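Local atomic coordinates of Non-sulfated chondroitin lyase E66 (Autographa californica nucleopolyhedrovirus, PDB entry 3VSN), a protein that cleaves non-sulfated chondroitin as a lyase of the occlusion-derived virus envelope and is essential for oral infection, perhaps by digesting the chondroitin barrier of the host midgut. Residues 283-288 against 318-323; 313-318 against 329-334; 488-493 against 532-537. All coordinates share one frame; numbering follows the deposited sequence.

Contact 1. Residues 283-288 against 318-323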
# COMPACT_ATOMS: atom_id res chain seq x y z
N ILE A 283 -7.50 -3.68 -0.31
CA ILE A 283 -6.21 -4.38 -0.33
C ILE A 283 -5.84 -4.77 -1.76
O ILE A 283 -4.69 -4.60 -2.17
CB ILE A 283 -6.20 -5.60 0.63
CG1 ILE A 283 -6.50 -5.16 2.09
CG2 ILE A 283 -4.88 -6.36 0.55
CD1 ILE A 283 -5.56 -4.13 2.68
N GLU A 284 -6.82 -5.28 -2.53
CA GLU A 284 -6.60 -5.57 -3.95
C GLU A 284 -6.11 -4.34 -4.70
O GLU A 284 -5.25 -4.44 -5.58
CB GLU A 284 -7.89 -6.07 -4.61
CG GLU A 284 -8.35 -7.44 -4.15
CD GLU A 284 -9.63 -7.89 -4.82
OE1 GLU A 284 -10.30 -7.07 -5.50
OE2 GLU A 284 -9.98 -9.08 -4.67
N ASN A 285 -6.66 -3.18 -4.34
CA ASN A 285 -6.35 -1.93 -5.03
C ASN A 285 -4.90 -1.45 -4.90
O ASN A 285 -4.46 -0.64 -5.72
CB ASN A 285 -7.31 -0.82 -4.60
CG ASN A 285 -8.65 -0.88 -5.31
OD1 ASN A 285 -8.81 -1.62 -6.29
ND2 ASN A 285 -9.62 -0.11 -4.84
N VAL A 286 -4.17 -1.95 -3.91
CA VAL A 286 -2.79 -1.47 -3.68
C VAL A 286 -1.73 -2.55 -3.45
O VAL A 286 -0.54 -2.32 -3.68
CB VAL A 286 -2.70 -0.42 -2.52
CG1 VAL A 286 -3.64 0.75 -2.76
CG2 VAL A 286 -2.97 -1.07 -1.16
N GLY A 287 -2.15 -3.74 -3.00
CA GLY A 287 -1.20 -4.76 -2.58
C GLY A 287 -0.83 -5.79 -3.63
O GLY A 287 -1.28 -5.72 -4.77
N SER A 288 0.00 -6.75 -3.22
CA SER A 288 0.40 -7.88 -4.07
C SER A 288 0.82 -9.04 -3.16
O SER A 288 1.21 -8.81 -2.02
CB SER A 288 1.55 -7.49 -5.00
OG SER A 288 2.74 -7.22 -4.28
N ALA A 318 -5.51 -9.15 -12.10
CA ALA A 318 -6.50 -8.16 -12.51
C ALA A 318 -5.92 -6.76 -12.62
O ALA A 318 -4.85 -6.46 -12.09
CB ALA A 318 -7.67 -8.15 -11.53
N VAL A 319 -6.67 -5.90 -13.31
CA VAL A 319 -6.41 -4.47 -13.32
C VAL A 319 -7.49 -3.81 -12.45
O VAL A 319 -8.68 -4.04 -12.65
CB VAL A 319 -6.43 -3.90 -14.75
CG1 VAL A 319 -6.09 -2.42 -14.76
CG2 VAL A 319 -5.47 -4.67 -15.64
N HIS A 320 -7.06 -3.01 -11.48
CA HIS A 320 -7.96 -2.36 -10.53
C HIS A 320 -7.87 -0.87 -10.66
O HIS A 320 -6.79 -0.34 -10.94
CB HIS A 320 -7.58 -2.72 -9.09
CG HIS A 320 -7.53 -4.20 -8.81
ND1 HIS A 320 -8.64 -4.96 -8.72
CD2 HIS A 320 -6.45 -5.05 -8.56
CE1 HIS A 320 -8.29 -6.23 -8.45
NE2 HIS A 320 -6.95 -6.28 -8.35
N SER A 321 -8.98 -0.18 -10.42
CA SER A 321 -8.94 1.28 -10.41
C SER A 321 -9.78 1.90 -9.30
O SER A 321 -10.86 1.41 -8.98
CB SER A 321 -9.37 1.86 -11.76
OG SER A 321 -10.75 1.61 -12.01
N ALA A 322 -9.26 2.97 -8.72
CA ALA A 322 -10.01 3.78 -7.77
C ALA A 322 -10.18 5.15 -8.42
O ALA A 322 -9.25 5.95 -8.42
CB ALA A 322 -9.26 3.88 -6.45
N ASP A 323 -11.35 5.38 -9.01
CA ASP A 323 -11.57 6.51 -9.92
C ASP A 323 -11.67 7.87 -9.24
O ASP A 323 -11.44 8.91 -9.87
CB ASP A 323 -12.82 6.28 -10.77
CG ASP A 323 -12.70 5.07 -11.69
OD1 ASP A 323 -11.58 4.55 -11.91
OD2 ASP A 323 -13.75 4.63 -12.20
O HOH W 1 -12.19 0.70 -6.71
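His320 projects from its strand against the C-terminal part of helix 276-284, and Glu284 CB lies over one face of its imidazole. The two side chains run roughly perpendicular to each other. Glu284 CB makes a CH-pi contact, 4.0 Å from the centroid of the His320 ring and 22° off its normal, displaced toward the NE2 and CE1 rim. Beyond CB the glutamate runs extended, with CG beside the backbone N, and this carries the carboxylate past the ring at 28° to its plane. Glu284 OE1 ends 3.7 Å from His320 CE1, while its salt bridge goes back along the helix to Arg281, which would temper any pull of the carboxylate on the imidazole. At another part of the ring the backbone takes over: Glu284 O is 3.3 Å from His320 CD2.

Asn285 approaches at a slant, its amide plane 62° from the ring. Its OD1, which also takes a weak hydrogen bond from Arg281, lies 3.3 Å from His320 CB, at the root of the histidine, and the ND2 end is turned toward the strand beyond. There Asn285 ND2 passes 4.3 Å from Ala322 CB and donates to a water at 3.3 Å, which in turn donates to Ser321 O at 2.7 Å. Asn285 ND2 also binds Ser241 O, so this buried amide joins strand and loop at once.

His320 and Ala322 both point at the helix segment, whereas Ser321 between them turns its hydroxyl to Lys421 on strand 414-421. The arrangement is a helix C-terminus packed on the outermost strand of a four-stranded antiparallel sheet, joining helix 276-284 to the beta part of the lyase.

Contact 2. Residues 313-318 against 329-334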
# COMPACT_ATOMS: atom_id res chain seq x y z
N ILE A 313 -5.12 -11.34 1.89
CA ILE A 313 -6.12 -11.87 0.98
C ILE A 313 -5.46 -12.77 -0.07
O ILE A 313 -4.23 -12.79 -0.19
CB ILE A 313 -6.91 -10.75 0.26
CG1 ILE A 313 -5.97 -9.89 -0.60
CG2 ILE A 313 -7.68 -9.89 1.26
CD1 ILE A 313 -6.69 -8.98 -1.57
N THR A 314 -6.28 -13.51 -0.81
CA THR A 314 -5.84 -14.15 -2.05
C THR A 314 -6.08 -13.14 -3.17
O THR A 314 -7.22 -12.72 -3.39
CB THR A 314 -6.60 -15.46 -2.33
OG1 THR A 314 -6.32 -16.40 -1.29
CG2 THR A 314 -6.17 -16.06 -3.67
N TYR A 315 -5.01 -12.76 -3.85
CA TYR A 315 -5.06 -11.70 -4.86
C TYR A 315 -5.42 -12.26 -6.24
O TYR A 315 -4.81 -13.23 -6.69
CB TYR A 315 -3.70 -11.01 -4.96
CG TYR A 315 -3.31 -10.15 -3.78
CD1 TYR A 315 -2.72 -10.71 -2.64
CD2 TYR A 315 -3.48 -8.77 -3.82
CE1 TYR A 315 -2.34 -9.92 -1.57
CE2 TYR A 315 -3.11 -7.97 -2.75
CZ TYR A 315 -2.54 -8.54 -1.63
OH TYR A 315 -2.16 -7.74 -0.58
N PRO A 316 -6.39 -11.62 -6.93
CA PRO A 316 -6.68 -12.01 -8.31
C PRO A 316 -5.68 -11.39 -9.29
O PRO A 316 -5.05 -10.38 -8.97
CB PRO A 316 -8.08 -11.42 -8.54
CG PRO A 316 -8.12 -10.22 -7.66
CD PRO A 316 -7.29 -10.55 -6.45
N LEU A 317 -5.54 -12.01 -10.46
CA LEU A 317 -4.79 -11.41 -11.55
C LEU A 317 -5.76 -10.45 -12.23
O LEU A 317 -6.73 -10.89 -12.85
CB LEU A 317 -4.31 -12.48 -12.54
CG LEU A 317 -3.47 -13.65 -11.99
CD1 LEU A 317 -3.49 -14.83 -12.95
CD2 LEU A 317 -2.04 -13.23 -11.67
N ALA A 318 -5.51 -9.15 -12.10
CA ALA A 318 -6.50 -8.16 -12.51
C ALA A 318 -5.92 -6.76 -12.62
O ALA A 318 -4.85 -6.46 -12.09
CB ALA A 318 -7.67 -8.15 -11.53
N THR A 329 -3.89 0.07 -10.50
CA THR A 329 -3.02 -1.01 -10.08
C THR A 329 -3.24 -2.25 -10.93
O THR A 329 -4.38 -2.63 -11.20
CB THR A 329 -3.25 -1.33 -8.58
OG1 THR A 329 -2.88 -0.18 -7.80
CG2 THR A 329 -2.41 -2.53 -8.13
N LYS A 330 -2.15 -2.88 -11.36
CA LYS A 330 -2.24 -4.10 -12.13
C LYS A 330 -1.39 -5.18 -11.50
O LYS A 330 -0.22 -4.95 -11.17
CB LYS A 330 -1.82 -3.87 -13.58
CG LYS A 330 -1.78 -5.13 -14.44
CD LYS A 330 -1.44 -4.80 -15.88
CE LYS A 330 -1.02 -6.03 -16.66
NZ LYS A 330 -2.13 -6.97 -16.96
N LEU A 331 -1.99 -6.35 -11.31
CA LEU A 331 -1.26 -7.53 -10.91
C LEU A 331 -1.43 -8.58 -12.00
O LEU A 331 -2.54 -9.02 -12.27
CB LEU A 331 -1.76 -8.07 -9.56
CG LEU A 331 -0.96 -9.26 -9.01
CD1 LEU A 331 0.40 -8.81 -8.48
CD2 LEU A 331 -1.75 -10.01 -7.94
N SER A 332 -0.32 -8.94 -12.63
CA SER A 332 -0.33 -9.97 -13.65
C SER A 332 0.46 -11.18 -13.17
O SER A 332 0.94 -11.21 -12.02
CB SER A 332 0.24 -9.43 -14.97
OG SER A 332 1.65 -9.36 -14.93
N LYS A 333 0.61 -12.18 -14.04
CA LYS A 333 1.43 -13.34 -13.74
C LYS A 333 2.91 -12.97 -13.60
O LYS A 333 3.67 -13.68 -12.95
CB LYS A 333 1.25 -14.42 -14.82
CG LYS A 333 -0.14 -15.03 -14.86
CD LYS A 333 -0.29 -16.05 -15.98
CE LYS A 333 -1.74 -16.53 -16.07
NZ LYS A 333 -1.96 -17.43 -17.24
N THR A 334 3.31 -11.84 -14.19
CA THR A 334 4.73 -11.47 -14.26
C THR A 334 5.12 -10.21 -13.48
O THR A 334 6.28 -10.07 -13.08
CB THR A 334 5.21 -11.32 -15.72
OG1 THR A 334 4.41 -10.34 -16.40
CG2 THR A 334 5.15 -12.65 -16.46
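Ala318 and Leu331 form an antiparallel hydrogen-bonded pair just where the chain before Ala318 swings away, its course from 315 to 318 lying 101° from that of 329 to 333. The two bonds are equal in length but not in straightness. Leu331 N reaches Ala318 O at 3.0 Å with a 169° N-H...O angle, whereas Ala318 N meets Leu331 O at 3.0 Å with only 136°. Leu331 O is also approached by the CA-H of Leu317, with CA 3.4 Å away.

Leu331 carries the apolar part. With its CG opposite the backbone N, its CD2 branch reaches back to the departing chain, 3.7 Å from Tyr315 CB and close to Pro316 O. Tyr315 thus offers the root of its side chain here; its ring has Ile313 CG1 over the centre of one face, and its hydroxyl binds Ile309 O.

Leu317 leans the other way, toward the residues just past the partner strand. Its CD2 rests 3.6 Å from the Ser332 carbonyl carbon, and its CD1 touches the aliphatic part of Lys333 at CG, the two side chains being nearly perpendicular. On the far side of the backbone from Leu317, Ser332 OG accepts from Thr334 N at 3.1 Å, an ST turn, and also from Tyr335 N.

This is the open end of a beta-hairpin, strands 318-322 and 327-331, at the edge of a four-stranded antiparallel sheet.

Contact 3. Residues 488-493 against 532-537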
# COMPACT_ATOMS: atom_id res chain seq x y z
N LEU A 488 25.10 -6.24 -15.39
CA LEU A 488 26.27 -5.35 -15.41
C LEU A 488 25.81 -3.92 -15.13
O LEU A 488 24.61 -3.63 -15.16
CB LEU A 488 26.99 -5.41 -16.76
CG LEU A 488 27.62 -6.74 -17.22
CD1 LEU A 488 28.28 -6.55 -18.58
CD2 LEU A 488 28.62 -7.29 -16.22
N SER A 489 26.76 -3.02 -14.85
CA SER A 489 26.41 -1.62 -14.61
C SER A 489 25.69 -1.07 -15.85
O SER A 489 25.85 -1.60 -16.95
CB SER A 489 27.64 -0.78 -14.29
OG SER A 489 28.39 -0.51 -15.46
N PHE A 490 24.91 -0.01 -15.65
CA PHE A 490 24.21 0.61 -16.77
C PHE A 490 25.18 1.09 -17.85
O PHE A 490 24.92 0.94 -19.04
CB PHE A 490 23.30 1.75 -16.30
CG PHE A 490 22.16 1.32 -15.41
CD1 PHE A 490 21.72 -0.01 -15.39
CD2 PHE A 490 21.49 2.25 -14.63
CE1 PHE A 490 20.67 -0.40 -14.57
CE2 PHE A 490 20.43 1.88 -13.82
CZ PHE A 490 20.02 0.55 -13.79
N GLU A 491 26.32 1.65 -17.43
CA GLU A 491 27.31 2.11 -18.40
C GLU A 491 27.94 0.96 -19.18
O GLU A 491 28.10 1.06 -20.40
CB GLU A 491 28.38 2.99 -17.74
CG GLU A 491 29.15 3.84 -18.73
CD GLU A 491 29.65 5.15 -18.14
OE1 GLU A 491 30.42 5.10 -17.16
OE2 GLU A 491 29.29 6.23 -18.66
N ALA A 492 28.26 -0.14 -18.50
CA ALA A 492 28.81 -1.32 -19.16
C ALA A 492 27.80 -1.93 -20.15
O ALA A 492 28.18 -2.34 -21.25
CB ALA A 492 29.26 -2.36 -18.14
N GLN A 493 26.53 -1.99 -19.75
CA GLN A 493 25.46 -2.46 -20.64
C GLN A 493 25.36 -1.59 -21.88
O GLN A 493 25.25 -2.10 -23.00
CB GLN A 493 24.11 -2.49 -19.91
CG GLN A 493 23.96 -3.61 -18.90
CD GLN A 493 22.53 -3.72 -18.38
OE1 GLN A 493 21.59 -3.84 -19.17
NE2 GLN A 493 22.37 -3.68 -17.06
N SER A 532 25.45 5.95 -4.20
CA SER A 532 24.57 4.81 -3.92
C SER A 532 23.65 4.45 -5.09
O SER A 532 22.96 3.43 -5.05
CB SER A 532 23.70 5.10 -2.69
OG SER A 532 24.49 5.39 -1.55
N VAL A 533 23.64 5.29 -6.13
CA VAL A 533 22.64 5.20 -7.19
C VAL A 533 23.24 5.34 -8.60
O VAL A 533 24.14 6.16 -8.81
CB VAL A 533 21.53 6.26 -6.99
CG1 VAL A 533 20.52 6.23 -8.13
CG2 VAL A 533 20.82 6.05 -5.66
N GLU A 534 22.75 4.53 -9.54
CA GLU A 534 23.01 4.73 -10.97
C GLU A 534 21.67 4.86 -11.71
O GLU A 534 20.70 4.17 -11.37
CB GLU A 534 23.84 3.58 -11.55
CG GLU A 534 24.46 3.87 -12.91
CD GLU A 534 25.14 2.66 -13.55
OE1 GLU A 534 24.83 1.51 -13.18
OE2 GLU A 534 25.98 2.87 -14.46
N LEU A 535 21.63 5.74 -12.71
CA LEU A 535 20.40 6.02 -13.44
C LEU A 535 20.55 5.88 -14.95
O LEU A 535 21.62 6.12 -15.50
CB LEU A 535 19.93 7.46 -13.17
CG LEU A 535 19.74 7.99 -11.75
CD1 LEU A 535 19.51 9.50 -11.81
CD2 LEU A 535 18.58 7.30 -11.05
N VAL A 536 19.45 5.48 -15.59
CA VAL A 536 19.24 5.76 -17.01
C VAL A 536 18.17 6.85 -17.01
O VAL A 536 17.13 6.71 -16.36
CB VAL A 536 18.73 4.52 -17.78
CG1 VAL A 536 18.44 4.88 -19.23
CG2 VAL A 536 19.75 3.39 -17.70
N GLU A 537 18.43 7.94 -17.72
CA GLU A 537 17.53 9.09 -17.67
C GLU A 537 17.36 9.76 -19.03
O GLU A 537 18.17 9.55 -19.94
CB GLU A 537 18.01 10.11 -16.62
CG GLU A 537 19.36 10.75 -16.93
CD GLU A 537 19.91 11.62 -15.81
OE1 GLU A 537 19.40 11.56 -14.67
OE2 GLU A 537 20.88 12.37 -16.07
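Helix 490-496 starts at Phe490 and is set by its N-terminus against strand 533-540 of an antiparallel sheet, an N-capped helix start facing a strand. The backbones stay apart, Phe490 CA and Val536 CA being 7.2 Å from each other. Ser489 is the N-cap: its OG accepts from Ala492 N at 3.1 Å. Gln493, one turn on, returns its NE2 to Leu488 O in a nearly straight bond, tying the turn to the residue before the cap.

Glu534 spans the gap from the strand to the first turn. Its CG is anti to the backbone N (chi1 -165°), and the extended chain delivers both carboxylate oxygens to the helix end. Glu534 OE1 takes Phe490 N at 2.9 Å and Glu534 OE2 takes Glu491 N at 3.2 Å, each on its syn side and each with the donor about 35° out of the carboxylate plane. Two N-H groups that a helix start leaves without backbone partners are thereby satisfied, and the helix dipole would probably favour the charged form. A salt bridge from OE1 to Arg479 on the adjoining strand 472-480 adds to the hold on this buried acid.

Phe490 and Glu534 lie alongside each other, running opposite ways, ring and carboxylate planes only 14° apart, with Phe490 CB 3.4 Å from Glu534 CD. The ring runs on toward the strand backbone; Thr504 and Phe506 of strand 504-506 also pack on it. Val536 meets it at a slant: its CG2, anti to the carbonyl carbon, makes an off-centre CH-pi contact, 4.2 Å from the centroid of the Phe490 ring. Farther along the ring, Phe490 CE2 comes to 3.4 Å from Glu534 O.

From the N terminus, the chain leaves helix 276-284 and runs through a loop without helix or strand until contact 1 closes it, bringing 318-323 back to the helix. Contact 2 opens inside that loop, at 313-318, and closes on 329-334 after the hairpin turn, so the two cross along the chain and share Ala318. They also touch: Asn285 O lies 2.7 Å from Thr329 OG1, a probable hydrogen bond. Contact 3 follows in series, its centre about 31 Å from that of contact 1 and 30 Å from that of contact 2; it closes the 38 residues between 493 and 532, with strands 504-506, 509-513 and 525-530, joining helix 490-496 to a different sheet.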